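Local coordinates for protein tRNA endonuclease VMS1 (Saccharomyces cerevisiae, PDB 5WHG) that cleaves polypeptidyl-tRNAs downstream of the ribosome-associated quality control pathway, releasing incompletely synthesized polypeptides for degradation, at residues A221-Q226 / V246-H251; L241-V246 / A357-S362; L210-G215 / V351-K356; C310-I315 / R338-P343; G298-W303 / T330-G335. All blocks are in the same frame, centred on the assembly; numbering follows the deposited sequence.

Contact 1: A221-Q226 / V246-H251; sequences AIVSHQ and VNFLEH
Ala221 and Val223 meet the ring of Phe248 from two directions. The methyl of Ala221 sits over one ring face, its CB 3.5 Å from the ring centroid and almost on the normal, a CH-pi contact. Val223 comes in at the ring edge instead, with CB 3.6 Å from CE1 of Phe248, and its CG2 also reaches CG1 of Val246. Phe248 holds CG beside its backbone N and opposite the carbonyl carbon (chi1 -82°), which carries the ring over toward both. With an alanine at Phe248 the methyl of Ala221 would probably lose its flat cover and a gap would open beside Val223.

Backbone bonds hold the two strands antiparallel. Ile222 N donates to Glu250 O at 3.0 Å, Ser224 N to Asn247 O at 2.8 Å, the latter nearly straight (168°), while Leu249 N to Ile222 O is weak. The carboxylate of Glu250 leads away to Tyr306.

The Ser224 hydroxyl and a water close the other end. Ser224 OG accepts from Gln226 N, an ST turn, and the water donates to the backbone carbonyls of Ser224 and Gln226 while accepting from Asn247 N.

Leu249 and Glu250 both face Ile222: a classic beta bulge, here at the outer strand of the mixed sheet of the VLRF1 domain.

Contact 2: L241-V246 / A357-S362; sequences LIEQAV and AWCELS
The thiol of Cys359 is the tight point here, with Ile242 of the short helix 241-244 and Val246 just after it closing on the sulfur. CG2 of Ile242 lies 3.5 Å from SG of Cys359, and CG2 of Val246 lies 3.7 Å from the same sulfur. Cys359 places its SG opposite the carbonyl carbon and beside the backbone N (chi1 -71°), which points the sulfur out toward these two branched side chains. The other branch of Val246, CG1, reaches the indole of Trp358 at CD1, 3.8 Å away, so the valine straddles two successive residues of the helix.

The contact thins toward Glu243, whose CG stands 4.3 Å from SG of Cys359. Its carboxylate turns back to the backbone N of Thr240, and Gln244 points away from helix 351-362. No hydrogen bond crosses between the segments; the grip is apolar and small, 183 Å² in all.

On the helix side, Ser362 OG donates to Trp358 O at 2.7 Å, and CB of Ser362 lies over one indole face, offset toward the rim. Helix 351-362 turns Trp358 toward Ser208 and Leu210 of strand 207-214 and Val223 of strand 217-224, and Cys359 toward 241-246; Val246 itself also reaches Val223.

Contact 3: L210-G215 / V351-K356; sequences LFMVGG and VLELKK
Strand 210-214 and helix 351-356 approach to 9.2 Å between their axes, and their N-to-C directions differ by 127°, with Leu210 and Leu354 the closest pair of CA atoms. This is helix-on-sheet packing of an alpha/beta domain: helix 351-362 lies across one face of the mixed sheet of the VLRF1 domain, and alternate residues of the strand, Leu210 and Met212, turn toward it.

Leu354 carries most of the helix's share. Its CD2 methyl touches both strand residues, 4.1 Å from CB of Leu210 and 3.6 Å from CE of Met212. Met212, modelled as selenomethionine, runs extended beyond CG, and it and Leu354 lie alongside one another, pointing opposite ways. Glu353 is crossed at about a right angle, and mainly its alkyl part does the touching: CG, anti to the backbone N (chi1 176°), is the atom that meets the selenium.

No hydrogen bond joins the segments, and all five touching residues are buried. Leu354 also reaches Ala219 and Ala221 of strand 217-224 and Phe248 of strand 247-255, so one leucine spans several strands. The selenium of Met212 rests 3.5 Å from CG of Glu353.

Contact 4: C310-I315 / R338-P343; sequences CDNIFI and RIKSFP
The guanidinium of Arg338 has CD1 of Ile313 over one face, 3.6 Å above the plane and above its centre, and Cys310 O at its edge. NH1 donates to that oxygen at 3.2 Å, in the carbonyl plane on a lone pair and nearly straight (165°). The Phe342 ring has CB of Phe314 over one face, 3.8 Å from the centroid, a CH-pi contact, while the two phenyl planes are inclined at 33°. At the edge of the Phe314 ring stands Ser341 O, 3.3 Å from CD1.

Arg338 bends at chi3 (-57°), which turns its head over Ile313, and NH2 makes a salt bridge with Asp336. Losing the guanidinium to an alanine would probably leave Asp336 without its charged mate and Cys310 O without this donor, and uncover CD1 of Ile313. Lys340 runs extended, and its NZ donates to Asn312 OD1 at 2.7 Å from above the amide's carbonyl plane; the same nitrogen also hydrogen-bonds to Ser181 O and Phe183 O.

The parallel pairing itself rests on Ile313 N to Arg338 O, Lys340 N to Ile313 O and Ile315 N to Lys340 O.

Strand 339-340 is outermost in the mixed sheet and pairs with strand 313-316 across a beta-alpha-beta unit through helix 320-323. Strand 207-214 lies along the other side of 313-316, and helix 351-362 packs on Phe314 and Phe342.

Contact 5: G298-W303 / T330-G335; sequences GVLKDW and TVLNKG
Val331, in a loop without regular structure, splits its two methyls between two successive residues of a helix. CG2 lies 3.5 Å from the carbonyl O of Leu300 and 4.0 Å from CB of the same leucine. CG1 comes to 4.0 Å from CA of Lys301. The split follows from the torsion, with CG1 beside the backbone N and opposite the carbonyl carbon (chi1 -56°) and CG2 between the two.

Leu300 is the helix residue that turns toward the loop. Its CD1 has more distant neighbours in CD1 of Leu332, 4.3 Å off, and in the hydroxyl of Thr330. Lys301 lends its stem and is otherwise exposed. No hydrogen bond passes between the two segments, which bury 209 Å² together.

The loop is shaped by its own bonds. Thr330 OG1 accepts from Leu332 N at 3.0 Å, an ST turn, and is also hydrogen-bonded to Phe326 O, which ties the start of the turn back to the preceding chain.

Around the pair, Leu307 of helix 304-308 touches both Leu300 and Val331, and Glu304 reaches Val331 too. The loop thus lies against the end of helix 292-302 and against helix 304-308, on its way from helix 320-323 to strand 339-340.

Overall arrangement
All five contacts lie within the VLRF1 region, which mediates binding to the 60S subunit. Contacts 1, 3 and 4 reach one mixed sheet, ordered 247-255, 217-224, 207-214, 313-316, 339-340: contacts 1 and 4 pair strands at its two ends, with centres about 14 Å apart, and contact 3 lays helix 351-362 on its middle. Contact 2 uses the same helix further along, about 13 Å from contact 3 between centres, and shares Val246 with contact 1. Contact 5 is the most peripheral, about 25 Å from contact 2 between centres. Along the chain, contact 1 closes before contacts 4 and 5 open, while contacts 2 and 3 bring helix 351-362 back onto elements over a hundred residues earlier, so chain-distant parts pack in one domain.

Contact 1: A221-Q226 / V246-H251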
# COMPACT_ATOMS: atom_id res chain seq x y z
N ALA A 221 2.55 9.15 0.06
CA ALA A 221 1.34 8.97 0.84
C ALA A 221 1.50 7.80 1.81
O ALA A 221 2.25 6.87 1.54
CB ALA A 221 0.12 8.77 -0.06
N ILE A 222 0.79 7.88 2.94
CA ILE A 222 0.57 6.74 3.83
C ILE A 222 -0.87 6.27 3.59
O ILE A 222 -1.82 7.01 3.85
CB ILE A 222 0.79 7.11 5.31
CG1 ILE A 222 2.22 7.63 5.57
CG2 ILE A 222 0.49 5.93 6.21
CD1 ILE A 222 3.35 6.65 5.22
N VAL A 223 -1.04 5.07 3.05
CA VAL A 223 -2.36 4.57 2.65
C VAL A 223 -2.85 3.57 3.68
O VAL A 223 -2.10 2.68 4.11
CB VAL A 223 -2.32 3.94 1.24
CG1 VAL A 223 -1.30 2.78 1.18
CG2 VAL A 223 -3.72 3.45 0.83
N SER A 224 -4.10 3.72 4.11
CA SER A 224 -4.73 2.72 4.95
C SER A 224 -5.25 1.56 4.10
O SER A 224 -5.80 1.77 3.02
CB SER A 224 -5.89 3.33 5.72
OG SER A 224 -6.92 2.37 5.89
N HIS A 225 -5.09 0.34 4.61
CA HIS A 225 -5.65 -0.81 3.91
C HIS A 225 -7.17 -0.85 3.98
O HIS A 225 -7.79 -1.58 3.20
CB HIS A 225 -5.04 -2.10 4.46
CG HIS A 225 -3.57 -2.22 4.23
ND1 HIS A 225 -2.87 -3.39 4.44
CD2 HIS A 225 -2.65 -1.32 3.79
CE1 HIS A 225 -1.59 -3.21 4.17
NE2 HIS A 225 -1.43 -1.96 3.77
N GLN A 226 -7.79 -0.06 4.85
CA GLN A 226 -9.24 -0.01 4.91
C GLN A 226 -9.79 0.91 3.83
O GLN A 226 -9.31 2.04 3.68
CB GLN A 226 -9.71 0.46 6.29
CG GLN A 226 -11.21 0.24 6.55
CD GLN A 226 -11.48 -1.18 7.05
OE1 GLN A 226 -10.69 -2.10 6.82
NE2 GLN A 226 -12.60 -1.35 7.74
N VAL A 246 -9.93 5.03 -1.70
CA VAL A 246 -8.57 4.96 -1.17
C VAL A 246 -8.45 5.96 -0.02
O VAL A 246 -8.73 7.15 -0.18
CB VAL A 246 -7.53 5.27 -2.26
CG1 VAL A 246 -6.13 5.18 -1.69
CG2 VAL A 246 -7.68 4.32 -3.44
N ASN A 247 -8.02 5.48 1.14
CA ASN A 247 -7.89 6.33 2.32
C ASN A 247 -6.42 6.65 2.56
O ASN A 247 -5.66 5.81 3.07
CB ASN A 247 -8.51 5.65 3.53
CG ASN A 247 -8.50 6.52 4.74
OD1 ASN A 247 -8.19 7.72 4.66
ND2 ASN A 247 -8.85 5.95 5.88
N PHE A 248 -6.01 7.88 2.20
CA PHE A 248 -4.64 8.35 2.44
C PHE A 248 -4.62 9.05 3.79
O PHE A 248 -5.14 10.15 3.92
CB PHE A 248 -4.15 9.28 1.33
CG PHE A 248 -3.63 8.58 0.09
CD1 PHE A 248 -3.43 7.20 0.06
CD2 PHE A 248 -3.35 9.31 -1.07
CE1 PHE A 248 -2.97 6.56 -1.09
CE2 PHE A 248 -2.89 8.69 -2.23
CZ PHE A 248 -2.70 7.31 -2.24
N LEU A 249 -4.01 8.41 4.79
CA LEU A 249 -3.91 9.01 6.11
C LEU A 249 -3.05 10.27 6.06
O LEU A 249 -3.36 11.26 6.73
CB LEU A 249 -3.36 7.99 7.11
CG LEU A 249 -4.16 6.69 7.26
CD1 LEU A 249 -3.66 5.85 8.41
CD2 LEU A 249 -5.63 7.01 7.46
N GLU A 250 -1.97 10.24 5.29
CA GLU A 250 -1.20 11.43 4.97
C GLU A 250 -0.86 11.41 3.49
O GLU A 250 -0.84 10.36 2.85
CB GLU A 250 0.08 11.54 5.81
CG GLU A 250 -0.05 11.19 7.29
CD GLU A 250 -0.68 12.28 8.15
OE1 GLU A 250 -1.05 13.35 7.61
OE2 GLU A 250 -0.81 12.06 9.38
N HIS A 251 -0.59 12.59 2.94
CA HIS A 251 -0.15 12.66 1.55
C HIS A 251 0.51 14.01 1.33
O HIS A 251 0.06 15.02 1.87
CB HIS A 251 -1.32 12.50 0.57
CG HIS A 251 -2.25 13.65 0.57
ND1 HIS A 251 -2.15 14.70 -0.32
CD2 HIS A 251 -3.28 13.96 1.40
CE1 HIS A 251 -3.08 15.59 -0.05
NE2 HIS A 251 -3.78 15.17 0.99
O HOH W 1 -7.68 3.07 1.82

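Contact 2: L241-V246 / A357-S362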
# COMPACT_ATOMS: atom_id res chain seq x y z
N LEU A 241 -15.17 5.68 -8.46
CA LEU A 241 -15.60 5.15 -7.16
C LEU A 241 -14.50 4.29 -6.53
O LEU A 241 -14.33 4.29 -5.31
CB LEU A 241 -16.89 4.36 -7.31
CG LEU A 241 -18.14 5.14 -7.76
CD1 LEU A 241 -18.28 6.44 -6.97
CD2 LEU A 241 -18.14 5.40 -9.26
N ILE A 242 -13.76 3.54 -7.35
CA ILE A 242 -12.67 2.73 -6.83
C ILE A 242 -11.55 3.62 -6.27
O ILE A 242 -11.02 3.36 -5.18
CB ILE A 242 -12.17 1.77 -7.94
CG1 ILE A 242 -13.23 0.70 -8.18
CG2 ILE A 242 -10.87 1.09 -7.59
CD1 ILE A 242 -13.47 -0.21 -6.98
N GLU A 243 -11.21 4.70 -6.98
CA GLU A 243 -10.23 5.64 -6.45
C GLU A 243 -10.77 6.43 -5.27
O GLU A 243 -10.03 6.76 -4.34
CB GLU A 243 -9.77 6.59 -7.56
CG GLU A 243 -8.86 5.96 -8.60
CD GLU A 243 -9.13 6.49 -10.00
OE1 GLU A 243 -9.93 7.45 -10.13
OE2 GLU A 243 -8.55 5.95 -10.97
N GLN A 244 -12.07 6.74 -5.29
CA GLN A 244 -12.62 7.54 -4.21
C GLN A 244 -12.61 6.83 -2.86
O GLN A 244 -12.84 7.48 -1.84
CB GLN A 244 -14.04 7.97 -4.57
CG GLN A 244 -14.40 9.31 -4.00
CD GLN A 244 -15.78 9.73 -4.41
OE1 GLN A 244 -16.41 9.08 -5.26
NE2 GLN A 244 -16.27 10.81 -3.83
N ALA A 245 -12.35 5.53 -2.83
CA ALA A 245 -12.36 4.76 -1.60
C ALA A 245 -10.97 4.57 -1.01
O ALA A 245 -10.85 4.01 0.09
CB ALA A 245 -13.03 3.39 -1.83
N VAL A 246 -9.93 5.03 -1.70
CA VAL A 246 -8.57 4.96 -1.17
C VAL A 246 -8.45 5.96 -0.02
O VAL A 246 -8.73 7.15 -0.18
CB VAL A 246 -7.53 5.27 -2.26
CG1 VAL A 246 -6.13 5.18 -1.69
CG2 VAL A 246 -7.68 4.32 -3.44
N ALA A 357 -1.75 3.70 -8.62
CA ALA A 357 -0.84 2.62 -8.23
C ALA A 357 -1.45 1.75 -7.15
O ALA A 357 -1.39 0.52 -7.23
CB ALA A 357 0.49 3.22 -7.77
N TRP A 358 -2.05 2.37 -6.12
CA TRP A 358 -2.61 1.58 -5.03
C TRP A 358 -3.75 0.69 -5.52
O TRP A 358 -3.80 -0.50 -5.19
CB TRP A 358 -3.10 2.48 -3.89
CG TRP A 358 -3.60 1.65 -2.73
CD1 TRP A 358 -4.87 1.60 -2.23
CD2 TRP A 358 -2.83 0.72 -1.95
NE1 TRP A 358 -4.94 0.71 -1.18
CE2 TRP A 358 -3.70 0.15 -0.99
CE3 TRP A 358 -1.49 0.31 -1.97
CZ2 TRP A 358 -3.27 -0.80 -0.05
CZ3 TRP A 358 -1.06 -0.64 -1.04
CH2 TRP A 358 -1.96 -1.19 -0.08
N CYS A 359 -4.68 1.25 -6.30
CA CYS A 359 -5.77 0.42 -6.80
C CYS A 359 -5.24 -0.71 -7.67
O CYS A 359 -5.78 -1.82 -7.64
CB CYS A 359 -6.78 1.25 -7.59
SG CYS A 359 -7.77 2.37 -6.58
N GLU A 360 -4.17 -0.45 -8.42
CA GLU A 360 -3.51 -1.48 -9.22
C GLU A 360 -2.86 -2.57 -8.37
O GLU A 360 -2.72 -3.71 -8.84
CB GLU A 360 -2.47 -0.82 -10.13
CG GLU A 360 -1.67 -1.78 -10.97
CD GLU A 360 -2.57 -2.65 -11.81
OE1 GLU A 360 -2.30 -3.87 -11.87
OE2 GLU A 360 -3.54 -2.12 -12.40
N LEU A 361 -2.43 -2.27 -7.14
CA LEU A 361 -1.84 -3.31 -6.29
C LEU A 361 -2.87 -4.04 -5.42
O LEU A 361 -2.63 -5.20 -5.03
CB LEU A 361 -0.78 -2.72 -5.36
CG LEU A 361 0.58 -2.24 -5.86
CD1 LEU A 361 1.14 -1.19 -4.89
CD2 LEU A 361 1.55 -3.40 -5.98
N SER A 362 -4.00 -3.41 -5.12
CA SER A 362 -4.84 -3.87 -4.04
C SER A 362 -6.11 -4.58 -4.50
O SER A 362 -6.91 -5.00 -3.65
CB SER A 362 -5.19 -2.67 -3.14
OG SER A 362 -5.86 -1.66 -3.88

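Contact 3: L210-G215 / V351-K356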
# COMPACT_ATOMS: atom_id res chain seq x y z
N LEU A 210 3.60 4.86 0.04
CA LEU A 210 3.76 5.00 -1.41
C LEU A 210 4.55 6.27 -1.73
O LEU A 210 4.19 7.36 -1.28
CB LEU A 210 2.41 5.04 -2.12
CG LEU A 210 1.33 4.00 -1.77
CD1 LEU A 210 -0.03 4.39 -2.38
CD2 LEU A 210 1.70 2.65 -2.27
N PHE A 211 5.61 6.11 -2.52
CA PHE A 211 6.54 7.18 -2.87
C PHE A 211 6.91 7.09 -4.34
O PHE A 211 7.30 6.02 -4.82
CB PHE A 211 7.80 7.11 -1.99
CG PHE A 211 7.54 7.42 -0.53
CD1 PHE A 211 7.22 8.72 -0.13
CD2 PHE A 211 7.60 6.41 0.43
CE1 PHE A 211 6.98 9.02 1.21
CE2 PHE A 211 7.36 6.70 1.78
CZ PHE A 211 7.04 8.00 2.17
N MSE A 212 6.76 8.19 -5.07
CA MSE A 212 7.32 8.33 -6.39
C MSE A 212 8.06 9.65 -6.53
O MSE A 212 7.56 10.69 -6.13
CB MSE A 212 6.24 8.29 -7.46
CG MSE A 212 5.35 7.09 -7.44
SE MSE A 212 3.87 7.39 -8.68
CE MSE A 212 2.71 5.92 -8.15
N VAL A 213 9.26 9.62 -7.12
CA VAL A 213 10.04 10.83 -7.37
C VAL A 213 10.56 10.74 -8.79
O VAL A 213 10.82 9.65 -9.30
CB VAL A 213 11.20 11.01 -6.36
CG1 VAL A 213 12.20 9.90 -6.48
CG2 VAL A 213 11.90 12.34 -6.54
N GLY A 214 10.70 11.89 -9.43
CA GLY A 214 11.31 11.90 -10.74
C GLY A 214 11.12 13.21 -11.46
O GLY A 214 10.03 13.79 -11.44
N GLY A 215 12.18 13.69 -12.11
CA GLY A 215 12.09 14.94 -12.83
C GLY A 215 11.75 16.12 -11.95
O GLY A 215 11.07 17.05 -12.41
N VAL A 351 -0.61 12.88 -6.49
CA VAL A 351 -1.44 12.12 -5.57
C VAL A 351 -2.35 11.16 -6.33
O VAL A 351 -2.47 9.98 -5.98
CB VAL A 351 -2.23 13.06 -4.64
CG1 VAL A 351 -3.47 12.38 -4.17
CG2 VAL A 351 -1.40 13.35 -3.42
N LEU A 352 -2.98 11.64 -7.39
CA LEU A 352 -3.89 10.76 -8.11
C LEU A 352 -3.13 9.55 -8.65
O LEU A 352 -3.65 8.43 -8.62
CB LEU A 352 -4.61 11.53 -9.21
CG LEU A 352 -5.60 10.65 -9.98
CD1 LEU A 352 -7.02 10.62 -9.36
CD2 LEU A 352 -5.64 11.05 -11.43
N GLU A 353 -1.89 9.75 -9.08
CA GLU A 353 -1.08 8.62 -9.56
C GLU A 353 -0.74 7.64 -8.44
O GLU A 353 -0.66 6.43 -8.68
CB GLU A 353 0.19 9.14 -10.24
CG GLU A 353 1.15 8.06 -10.70
CD GLU A 353 0.53 7.05 -11.68
OE1 GLU A 353 0.03 7.47 -12.76
OE2 GLU A 353 0.56 5.83 -11.37
N LEU A 354 -0.53 8.14 -7.22
CA LEU A 354 -0.36 7.25 -6.07
C LEU A 354 -1.61 6.39 -5.85
O LEU A 354 -1.51 5.21 -5.50
CB LEU A 354 -0.04 8.08 -4.82
CG LEU A 354 1.33 8.79 -4.81
CD1 LEU A 354 1.60 9.49 -3.51
CD2 LEU A 354 2.48 7.82 -5.11
N LYS A 355 -2.81 6.97 -6.07
CA LYS A 355 -4.04 6.21 -5.93
C LYS A 355 -4.21 5.20 -7.06
O LYS A 355 -4.71 4.08 -6.85
CB LYS A 355 -5.25 7.14 -5.89
CG LYS A 355 -5.26 8.19 -4.80
CD LYS A 355 -6.65 8.81 -4.69
CE LYS A 355 -6.79 9.71 -3.46
NZ LYS A 355 -8.21 10.08 -3.21
N LYS A 356 -3.84 5.58 -8.29
CA LYS A 356 -3.84 4.64 -9.40
C LYS A 356 -2.98 3.43 -9.05
O LYS A 356 -3.42 2.28 -9.16
CB LYS A 356 -3.34 5.32 -10.69
CG LYS A 356 -3.28 4.44 -11.98
CD LYS A 356 -1.91 3.71 -12.18
CE LYS A 356 -2.03 2.46 -13.07
NZ LYS A 356 -0.76 1.68 -13.19

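Contact 4: C310-I315 / R338-P343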
# COMPACT_ATOMS: atom_id res chain seq x y z
N CYS A 310 4.63 0.25 8.69
CA CYS A 310 4.08 -0.10 7.37
C CYS A 310 4.37 -1.54 7.01
O CYS A 310 5.48 -2.04 7.25
CB CYS A 310 4.63 0.80 6.26
SG CYS A 310 3.85 2.37 6.18
N ASP A 311 3.38 -2.21 6.41
CA ASP A 311 3.60 -3.51 5.78
C ASP A 311 4.65 -3.40 4.69
O ASP A 311 5.70 -4.05 4.75
CB ASP A 311 2.28 -4.03 5.17
CG ASP A 311 1.39 -4.75 6.19
OD1 ASP A 311 1.31 -4.31 7.36
OD2 ASP A 311 0.74 -5.75 5.78
N ASN A 312 4.38 -2.58 3.67
CA ASN A 312 5.26 -2.37 2.54
C ASN A 312 5.51 -0.88 2.36
O ASN A 312 4.66 -0.04 2.68
CB ASN A 312 4.68 -2.95 1.25
CG ASN A 312 4.47 -4.46 1.34
OD1 ASN A 312 5.42 -5.24 1.46
ND2 ASN A 312 3.22 -4.87 1.26
N ILE A 313 6.69 -0.57 1.82
CA ILE A 313 7.04 0.77 1.40
C ILE A 313 7.40 0.70 -0.09
O ILE A 313 8.51 0.29 -0.45
CB ILE A 313 8.17 1.36 2.25
CG1 ILE A 313 7.71 1.42 3.72
CG2 ILE A 313 8.54 2.73 1.75
CD1 ILE A 313 8.85 1.50 4.77
N PHE A 314 6.47 1.10 -0.97
CA PHE A 314 6.66 1.09 -2.42
C PHE A 314 7.26 2.41 -2.90
O PHE A 314 6.70 3.48 -2.65
CB PHE A 314 5.33 0.84 -3.15
CG PHE A 314 4.82 -0.57 -3.00
CD1 PHE A 314 5.48 -1.63 -3.62
CD2 PHE A 314 3.70 -0.84 -2.23
CE1 PHE A 314 5.02 -2.94 -3.46
CE2 PHE A 314 3.24 -2.15 -2.07
CZ PHE A 314 3.90 -3.19 -2.68
N ILE A 315 8.39 2.33 -3.59
CA ILE A 315 9.14 3.50 -4.05
C ILE A 315 9.44 3.36 -5.53
O ILE A 315 9.97 2.33 -5.96
CB ILE A 315 10.46 3.68 -3.28
CG1 ILE A 315 10.23 3.60 -1.78
CG2 ILE A 315 11.09 5.04 -3.60
CD1 ILE A 315 11.44 4.08 -0.99
N ARG A 338 10.88 -4.41 3.43
CA ARG A 338 9.62 -3.76 3.09
C ARG A 338 9.73 -2.83 1.89
O ARG A 338 8.71 -2.53 1.25
CB ARG A 338 9.10 -2.97 4.29
CG ARG A 338 8.81 -3.81 5.49
CD ARG A 338 8.48 -2.94 6.67
NE ARG A 338 9.57 -2.02 6.91
CZ ARG A 338 9.44 -0.88 7.58
NH1 ARG A 338 8.24 -0.54 8.04
NH2 ARG A 338 10.48 -0.08 7.75
N ILE A 339 10.93 -2.35 1.58
CA ILE A 339 11.11 -1.37 0.51
C ILE A 339 11.13 -2.10 -0.82
O ILE A 339 11.97 -2.98 -1.05
CB ILE A 339 12.39 -0.55 0.73
CG1 ILE A 339 12.25 0.26 2.02
CG2 ILE A 339 12.63 0.33 -0.45
CD1 ILE A 339 13.39 1.17 2.30
N LYS A 340 10.21 -1.74 -1.71
CA LYS A 340 9.99 -2.51 -2.93
C LYS A 340 9.65 -1.59 -4.09
O LYS A 340 8.98 -0.56 -3.92
CB LYS A 340 8.85 -3.51 -2.74
CG LYS A 340 9.06 -4.46 -1.58
CD LYS A 340 7.79 -5.24 -1.36
CE LYS A 340 7.90 -6.12 -0.15
NZ LYS A 340 6.73 -7.01 -0.09
N SER A 341 10.09 -1.98 -5.28
CA SER A 341 9.61 -1.34 -6.49
C SER A 341 8.11 -1.55 -6.67
O SER A 341 7.50 -2.48 -6.12
CB SER A 341 10.33 -1.90 -7.71
OG SER A 341 11.64 -1.39 -7.75
N PHE A 342 7.51 -0.67 -7.45
CA PHE A 342 6.19 -0.93 -8.01
C PHE A 342 6.32 -1.96 -9.13
O PHE A 342 7.11 -1.77 -10.05
CB PHE A 342 5.58 0.36 -8.57
CG PHE A 342 5.13 1.34 -7.52
CD1 PHE A 342 3.84 1.29 -7.01
CD2 PHE A 342 5.98 2.34 -7.07
CE1 PHE A 342 3.40 2.21 -6.07
CE2 PHE A 342 5.55 3.28 -6.12
CZ PHE A 342 4.25 3.21 -5.63
N PRO A 343 5.57 -3.06 -9.09
CA PRO A 343 5.70 -4.08 -10.14
C PRO A 343 5.04 -3.70 -11.46
O PRO A 343 4.64 -4.58 -12.24
CB PRO A 343 5.03 -5.31 -9.51
CG PRO A 343 4.03 -4.73 -8.59
CD PRO A 343 4.66 -3.49 -8.01

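Contact 5: G298-W303 / T330-G335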
# COMPACT_ATOMS: atom_id res chain seq x y z
N GLY A 298 12.66 15.39 4.92
CA GLY A 298 11.75 15.99 5.88
C GLY A 298 10.42 15.26 5.98
O GLY A 298 9.88 15.08 7.08
N VAL A 299 9.85 14.86 4.83
CA VAL A 299 8.61 14.10 4.86
C VAL A 299 8.83 12.76 5.53
O VAL A 299 7.96 12.27 6.27
CB VAL A 299 8.04 13.90 3.44
CG1 VAL A 299 6.78 13.03 3.50
CG2 VAL A 299 7.73 15.23 2.78
N LEU A 300 9.99 12.13 5.31
CA LEU A 300 10.20 10.80 5.89
C LEU A 300 10.30 10.87 7.41
O LEU A 300 9.66 10.09 8.11
CB LEU A 300 11.45 10.14 5.29
CG LEU A 300 11.38 9.85 3.79
CD1 LEU A 300 12.58 9.04 3.32
CD2 LEU A 300 10.08 9.15 3.45
N LYS A 301 11.09 11.82 7.93
CA LYS A 301 11.11 12.06 9.37
C LYS A 301 9.71 12.40 9.87
O LYS A 301 9.25 11.85 10.87
CB LYS A 301 12.11 13.16 9.72
CG LYS A 301 12.09 13.62 11.19
CD LYS A 301 13.01 12.81 12.12
CE LYS A 301 14.46 13.24 11.96
NZ LYS A 301 15.39 12.45 12.84
N ASP A 302 9.00 13.26 9.15
CA ASP A 302 7.66 13.63 9.60
C ASP A 302 6.74 12.41 9.72
O ASP A 302 5.87 12.38 10.61
CB ASP A 302 7.10 14.67 8.64
CG ASP A 302 6.08 15.54 9.28
OD1 ASP A 302 5.38 15.05 10.21
OD2 ASP A 302 5.96 16.71 8.85
N TRP A 303 6.93 11.39 8.88
CA TRP A 303 6.06 10.22 8.87
C TRP A 303 6.70 9.02 9.53
O TRP A 303 6.16 7.91 9.44
CB TRP A 303 5.65 9.87 7.43
CG TRP A 303 4.74 10.84 6.79
CD1 TRP A 303 4.11 11.91 7.38
CD2 TRP A 303 4.36 10.87 5.41
NE1 TRP A 303 3.34 12.59 6.45
CE2 TRP A 303 3.49 11.98 5.23
CE3 TRP A 303 4.67 10.07 4.31
CZ2 TRP A 303 2.92 12.28 4.00
CZ3 TRP A 303 4.09 10.37 3.08
CH2 TRP A 303 3.22 11.47 2.93
N THR A 330 18.59 8.63 6.43
CA THR A 330 17.21 8.99 6.71
C THR A 330 16.63 8.14 7.84
O THR A 330 17.37 7.62 8.68
CB THR A 330 16.34 8.86 5.45
OG1 THR A 330 16.11 7.48 5.17
CG2 THR A 330 17.03 9.48 4.26
N VAL A 331 15.30 7.98 7.87
CA VAL A 331 14.68 7.05 8.81
C VAL A 331 14.41 5.68 8.19
O VAL A 331 14.01 4.75 8.91
CB VAL A 331 13.37 7.62 9.40
CG1 VAL A 331 13.62 8.97 10.06
CG2 VAL A 331 12.28 7.72 8.35
N LEU A 332 14.62 5.52 6.87
CA LEU A 332 14.63 4.20 6.24
C LEU A 332 16.06 3.69 6.15
O LEU A 332 16.98 4.43 5.82
CB LEU A 332 14.03 4.26 4.84
CG LEU A 332 12.58 4.77 4.82
CD1 LEU A 332 11.99 4.77 3.41
CD2 LEU A 332 11.73 3.97 5.78
N ASN A 333 16.23 2.41 6.43
CA ASN A 333 17.54 1.79 6.27
C ASN A 333 17.59 1.06 4.93
O ASN A 333 16.61 0.45 4.50
CB ASN A 333 17.83 0.84 7.42
CG ASN A 333 17.67 1.51 8.77
OD1 ASN A 333 16.90 1.05 9.62
ND2 ASN A 333 18.38 2.64 8.96
N LYS A 334 18.74 1.18 4.27
CA LYS A 334 18.96 0.44 3.04
C LYS A 334 18.93 -1.06 3.35
O LYS A 334 19.33 -1.50 4.43
CB LYS A 334 20.29 0.85 2.41
CG LYS A 334 20.28 0.84 0.88
CD LYS A 334 21.69 0.61 0.31
CE LYS A 334 21.63 -0.11 -1.05
NZ LYS A 334 22.94 -0.73 -1.43
N GLY A 335 18.42 -1.83 2.41
CA GLY A 335 18.18 -3.23 2.73
C GLY A 335 17.11 -3.41 3.79
O GLY A 335 17.31 -4.18 4.74